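Local coordinates for protein VP1 (Polyomavirus HPyV7, PDB 4PCH) that probably serves as the major structural protein of the viral capsid, its jelly-roll core assembling into pentamers, at residues Y21-K33 with P55-P69. Sequence-based numbering, arbitrary orientation.
Sequences YKVEAVLLPNFGK and PGAALCYSVAVINLP
Ser62 meets Leu28 just past the end of strand 21-27, where side-chain packing gives way to polar contacts. The serine hydroxyl gives its proton to Leu28 O at 2.6 Å, reaching it from above the carbonyl plane, and also accepts from a water. That water in turn donates to Cys60 O and accepts from Asn30 N, so one molecule knits three residues together across the junction.

Beyond it the chains close up: Cys60 N bonds to Asn30 O at 3.0 Å, and the amide of Asn30, with CG anti to the backbone N (chi1 173°), places ND2 for a weak bond to Tyr61 O. Outside the contact, Ala167 O is the stronger partner of ND2, and Asn39 N bonds to OD1. The Phe31 ring receives Leu59 CD1 over one face, 3.9 Å from its centroid, while Ala57 O lies at its edge. Bends at chi3 and chi4 fold the Lys33 chain back, and NZ donates to Pro55 O at 3.2 Å from well above the carbonyl plane.

In the other direction the axes of strands 21-27 and 62-67 approach to 7.6 Å, their N-to-C directions 157° apart and so nearly antiparallel, and the packing is apolar. Leu27 CD1 rests on Ala64 CB at 3.7 Å, Val23 CG2 meets Ile66 CG2 at 3.6 Å, and Pro69 CD sits over the centre of the Tyr21 ring in a CH-pi contact. Each strand takes its sheet bonds elsewhere, Val23 and Ala25 from Val264 and Phe262 of strand 253-271, and strand 62-67 from strand 224-236. Ala155 and Val154 of a second subunit pack on Leu28 and Pro29, respectively. Two antiparallel strands facing each other across an apolar interior, each hydrogen-bonded to a different neighbour, are characteristic of the beta-sandwich of the VP1 jelly roll.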
loop_
_atom_site.group_PDB
_atom_site.type_symbol
_atom_site.label_atom_id
_atom_site.label_comp_id
_atom_site.label_asym_id
_atom_site.label_seq_id
_atom_site.Cartn_x
_atom_site.Cartn_y
_atom_site.Cartn_z
ATOM N N TYR B 21 -20.057 -19.152 23.936
ATOM C CA TYR B 21 -20.777 -17.909 24.182
ATOM C C TYR B 21 -20.109 -16.832 23.364
ATOM O O TYR B 21 -18.896 -16.822 23.226
ATOM C CB TYR B 21 -20.737 -17.521 25.661
ATOM C CG TYR B 21 -21.385 -16.191 26.027
ATOM C CD1 TYR B 21 -22.748 -16.057 26.102
ATOM C CD2 TYR B 21 -20.606 -15.069 26.301
ATOM C CE1 TYR B 21 -23.330 -14.843 26.445
ATOM C CE2 TYR B 21 -21.173 -13.872 26.662
ATOM C CZ TYR B 21 -22.537 -13.755 26.717
ATOM O OH TYR B 21 -23.096 -12.538 27.057
ATOM N N LYS B 22 -20.909 -15.934 22.825
ATOM C CA LYS B 22 -20.353 -14.798 22.137
ATOM C C LYS B 22 -20.997 -13.551 22.689
ATOM O O LYS B 22 -22.170 -13.559 23.098
ATOM C CB LYS B 22 -20.519 -14.922 20.614
ATOM C CG LYS B 22 -21.884 -15.313 20.124
ATOM C CD LYS B 22 -21.852 -15.602 18.628
ATOM C CE LYS B 22 -23.191 -16.129 18.154
ATOM N NZ LYS B 22 -23.132 -16.642 16.755
ATOM N N VAL B 23 -20.237 -12.479 22.715
ATOM C CA VAL B 23 -20.794 -11.227 23.178
ATOM C C VAL B 23 -20.331 -10.091 22.288
ATOM O O VAL B 23 -19.263 -10.171 21.698
ATOM C CB VAL B 23 -20.427 -10.981 24.637
ATOM C CG1 VAL B 23 -18.921 -10.873 24.814
ATOM C CG2 VAL B 23 -21.163 -9.760 25.182
ATOM N N GLU B 24 -21.162 -9.053 22.211
ATOM C CA GLU B 24 -20.898 -7.876 21.348
ATOM C C GLU B 24 -20.820 -6.632 22.222
ATOM O O GLU B 24 -21.489 -6.556 23.256
ATOM C CB GLU B 24 -22.016 -7.688 20.321
ATOM C CG GLU B 24 -22.046 -8.766 19.230
ATOM C CD GLU B 24 -23.091 -8.564 18.128
ATOM O OE1 GLU B 24 -23.837 -7.547 18.105
ATOM O OE2 GLU B 24 -23.167 -9.466 17.253
ATOM N N ALA B 25 -20.060 -5.648 21.774
ATOM C CA ALA B 25 -20.026 -4.356 22.417
ATOM C C ALA B 25 -19.576 -3.323 21.407
ATOM O O ALA B 25 -18.855 -3.646 20.456
ATOM C CB ALA B 25 -19.080 -4.356 23.600
ATOM N N VAL B 26 -20.024 -2.084 21.615
ATOM C CA VAL B 26 -19.461 -0.964 20.877
ATOM C C VAL B 26 -18.838 0.017 21.870
ATOM O O VAL B 26 -19.546 0.558 22.717
ATOM C CB VAL B 26 -20.501 -0.234 20.042
ATOM C CG1 VAL B 26 -19.844 0.927 19.305
ATOM C CG2 VAL B 26 -21.178 -1.198 19.081
ATOM N N LEU B 27 -17.527 0.177 21.774
ATOM C CA LEU B 27 -16.754 1.083 22.618
ATOM C C LEU B 27 -16.846 2.432 21.944
ATOM O O LEU B 27 -16.586 2.564 20.747
ATOM C CB LEU B 27 -15.299 0.692 22.785
ATOM C CG LEU B 27 -14.968 -0.333 23.883
ATOM C CD1 LEU B 27 -15.740 -1.620 23.608
ATOM C CD2 LEU B 27 -13.485 -0.597 24.040
ATOM N N LEU B 28 -17.218 3.430 22.734
ATOM C CA LEU B 28 -17.438 4.771 22.248
ATOM C C LEU B 28 -16.204 5.645 22.516
ATOM O O LEU B 28 -15.487 5.441 23.511
ATOM C CB LEU B 28 -18.646 5.402 22.946
ATOM C CG LEU B 28 -19.987 4.672 22.897
ATOM C CD1 LEU B 28 -21.091 5.452 23.586
ATOM C CD2 LEU B 28 -20.361 4.345 21.457
ATOM N N PRO B 29 -15.953 6.617 21.639
ATOM C CA PRO B 29 -14.801 7.459 21.853
ATOM C C PRO B 29 -14.914 8.323 23.091
ATOM O O PRO B 29 -16.006 8.711 23.479
ATOM C CB PRO B 29 -14.784 8.341 20.603
ATOM C CG PRO B 29 -16.178 8.393 20.160
ATOM C CD PRO B 29 -16.653 6.986 20.384
ATOM N N ASN B 30 -13.757 8.564 23.682
ATOM C CA ASN B 30 -13.669 9.172 24.961
ATOM C C ASN B 30 -12.532 10.169 25.038
ATOM O O ASN B 30 -11.383 9.784 24.904
ATOM C CB ASN B 30 -13.445 8.005 25.935
ATOM C CG ASN B 30 -13.176 8.456 27.304
ATOM O OD1 ASN B 30 -13.727 9.458 27.752
ATOM N ND2 ASN B 30 -12.281 7.748 27.986
ATOM N N PHE B 31 -12.869 11.454 25.232
ATOM C CA PHE B 31 -11.876 12.502 25.398
ATOM C C PHE B 31 -12.037 12.798 26.861
ATOM O O PHE B 31 -12.782 13.723 27.256
ATOM C CB PHE B 31 -12.220 13.753 24.581
ATOM C CG PHE B 31 -12.012 13.590 23.114
ATOM C CD1 PHE B 31 -12.990 13.012 22.327
ATOM C CD2 PHE B 31 -10.834 13.997 22.519
ATOM C CE1 PHE B 31 -12.805 12.853 20.987
ATOM C CE2 PHE B 31 -10.653 13.861 21.155
ATOM C CZ PHE B 31 -11.642 13.293 20.394
ATOM N N GLY B 32 -11.400 11.930 27.634
ATOM C CA GLY B 32 -11.479 11.862 29.064
ATOM C C GLY B 32 -11.172 13.173 29.727
ATOM O O GLY B 32 -10.251 13.907 29.310
ATOM N N LYS B 33 -12.010 13.461 30.710
ATOM C CA LYS B 33 -11.920 14.620 31.582
ATOM C C LYS B 33 -11.895 14.199 33.056
ATOM O O LYS B 33 -11.786 15.041 33.941
ATOM C CB LYS B 33 -13.148 15.502 31.395
ATOM C CG LYS B 33 -13.339 16.115 30.032
ATOM C CD LYS B 33 -14.450 17.149 30.093
ATOM C CE LYS B 33 -13.933 18.504 30.562
ATOM N NZ LYS B 33 -13.307 19.290 29.456
ATOM N N PRO B 55 -7.861 18.158 29.063
ATOM C CA PRO B 55 -8.933 17.194 29.087
ATOM C C PRO B 55 -10.094 17.680 28.193
ATOM O O PRO B 55 -10.409 18.872 28.153
ATOM C CB PRO B 55 -9.324 17.149 30.568
ATOM C CG PRO B 55 -8.976 18.485 31.081
ATOM C CD PRO B 55 -7.876 19.044 30.245
ATOM N N GLY B 56 -10.716 16.744 27.502
ATOM C CA GLY B 56 -11.727 17.086 26.507
ATOM C C GLY B 56 -11.151 17.296 25.117
ATOM O O GLY B 56 -11.886 17.228 24.143
ATOM N N ALA B 57 -9.861 17.595 25.036
ATOM C CA ALA B 57 -9.171 17.828 23.768
ATOM C C ALA B 57 -8.340 16.629 23.312
ATOM O O ALA B 57 -8.256 16.334 22.108
ATOM C CB ALA B 57 -8.269 19.047 23.923
ATOM N N ALA B 58 -7.695 15.970 24.266
ATOM C CA ALA B 58 -6.833 14.825 23.993
ATOM C C ALA B 58 -7.613 13.520 23.989
ATOM O O ALA B 58 -8.354 13.238 24.943
ATOM C CB ALA B 58 -5.734 14.758 25.040
ATOM N N LEU B 59 -7.433 12.708 22.956
ATOM C CA LEU B 59 -8.121 11.408 22.893
ATOM C C LEU B 59 -7.544 10.447 23.926
ATOM O O LEU B 59 -6.318 10.293 24.034
ATOM C CB LEU B 59 -8.046 10.769 21.500
ATOM C CG LEU B 59 -8.906 9.510 21.303
ATOM C CD1 LEU B 59 -10.390 9.837 21.416
ATOM C CD2 LEU B 59 -8.574 8.851 19.980
ATOM N N CYS B 60 -8.439 9.789 24.683
ATOM C CA CYS B 60 -8.026 8.785 25.644
ATOM C C CYS B 60 -8.458 7.396 25.223
ATOM O O CYS B 60 -9.337 7.251 24.398
ATOM C CB CYS B 60 -8.582 9.114 27.034
ATOM S SG CYS B 60 -7.927 10.617 27.778
ATOM N N TYR B 61 -7.842 6.360 25.786
ATOM C CA TYR B 61 -8.327 5.019 25.498
ATOM C C TYR B 61 -9.770 4.850 26.004
ATOM O O TYR B 61 -10.149 5.394 27.070
ATOM C CB TYR B 61 -7.469 3.969 26.171
ATOM C CG TYR B 61 -6.096 3.796 25.573
ATOM C CD1 TYR B 61 -5.898 3.017 24.437
ATOM C CD2 TYR B 61 -4.995 4.372 26.165
ATOM C CE1 TYR B 61 -4.639 2.848 23.887
ATOM C CE2 TYR B 61 -3.713 4.200 25.639
ATOM C CZ TYR B 61 -3.542 3.444 24.487
ATOM O OH TYR B 61 -2.270 3.293 23.989
ATOM N N SER B 62 -10.527 4.099 25.220
ATOM C CA SER B 62 -11.834 3.613 25.568
ATOM C C SER B 62 -11.666 2.248 26.170
ATOM O O SER B 62 -10.855 1.471 25.684
ATOM C CB SER B 62 -12.688 3.489 24.304
ATOM O OG SER B 62 -12.935 4.769 23.712
ATOM N N VAL B 63 -12.461 1.944 27.190
ATOM C CA VAL B 63 -12.418 0.630 27.823
ATOM C C VAL B 63 -13.832 0.130 28.052
ATOM O O VAL B 63 -14.754 0.907 28.339
ATOM C CB VAL B 63 -11.645 0.637 29.166
ATOM C CG1 VAL B 63 -10.170 0.954 28.945
ATOM C CG2 VAL B 63 -12.230 1.630 30.132
ATOM N N ALA B 64 -13.983 -1.175 27.981
ATOM C CA ALA B 64 -15.219 -1.835 28.388
ATOM C C ALA B 64 -14.836 -3.115 29.098
ATOM O O ALA B 64 -13.863 -3.754 28.710
ATOM C CB ALA B 64 -16.114 -2.129 27.206
ATOM N N VAL B 65 -15.590 -3.447 30.148
ATOM C CA VAL B 65 -15.429 -4.709 30.855
ATOM C C VAL B 65 -16.773 -5.412 30.775
ATOM O O VAL B 65 -17.775 -4.936 31.329
ATOM C CB VAL B 65 -14.996 -4.544 32.311
ATOM C CG1 VAL B 65 -14.664 -5.906 32.904
ATOM C CG2 VAL B 65 -13.774 -3.645 32.415
ATOM N N ILE B 66 -16.773 -6.539 30.073
ATOM C CA ILE B 66 -17.991 -7.243 29.707
ATOM C C ILE B 66 -18.067 -8.515 30.541
ATOM O O ILE B 66 -17.201 -9.373 30.441
ATOM C CB ILE B 66 -18.004 -7.641 28.207
ATOM C CG1 ILE B 66 -17.698 -6.451 27.280
ATOM C CG2 ILE B 66 -19.350 -8.250 27.846
ATOM C CD1 ILE B 66 -18.552 -5.242 27.522
ATOM N N ASN B 67 -19.112 -8.631 31.344
ATOM C CA ASN B 67 -19.292 -9.816 32.163
ATOM C C ASN B 67 -19.709 -11.033 31.297
ATOM O O ASN B 67 -20.473 -10.918 30.355
ATOM C CB ASN B 67 -20.290 -9.546 33.284
ATOM C CG ASN B 67 -19.834 -8.430 34.229
ATOM O OD1 ASN B 67 -18.641 -8.279 34.526
ATOM N ND2 ASN B 67 -20.775 -7.654 34.700
ATOM N N LEU B 68 -19.179 -12.195 31.628
ATOM C CA LEU B 68 -19.498 -13.421 30.917
ATOM C C LEU B 68 -20.400 -14.248 31.821
ATOM O O LEU B 68 -20.448 -14.017 33.008
ATOM C CB LEU B 68 -18.213 -14.190 30.607
ATOM C CG LEU B 68 -17.224 -13.353 29.787
ATOM C CD1 LEU B 68 -15.884 -14.046 29.717
ATOM C CD2 LEU B 68 -17.748 -13.083 28.391
ATOM N N PRO B 69 -21.093 -15.250 31.265
ATOM C CA PRO B 69 -21.995 -16.013 32.104
ATOM C C PRO B 69 -21.298 -16.796 33.205
ATOM O O PRO B 69 -20.175 -17.241 33.015
ATOM C CB PRO B 69 -22.679 -16.961 31.115
ATOM C CG PRO B 69 -22.512 -16.326 29.789
ATOM C CD PRO B 69 -21.191 -15.622 29.848
HETATM O O HOH W 1 -11.544 6.780 22.751
#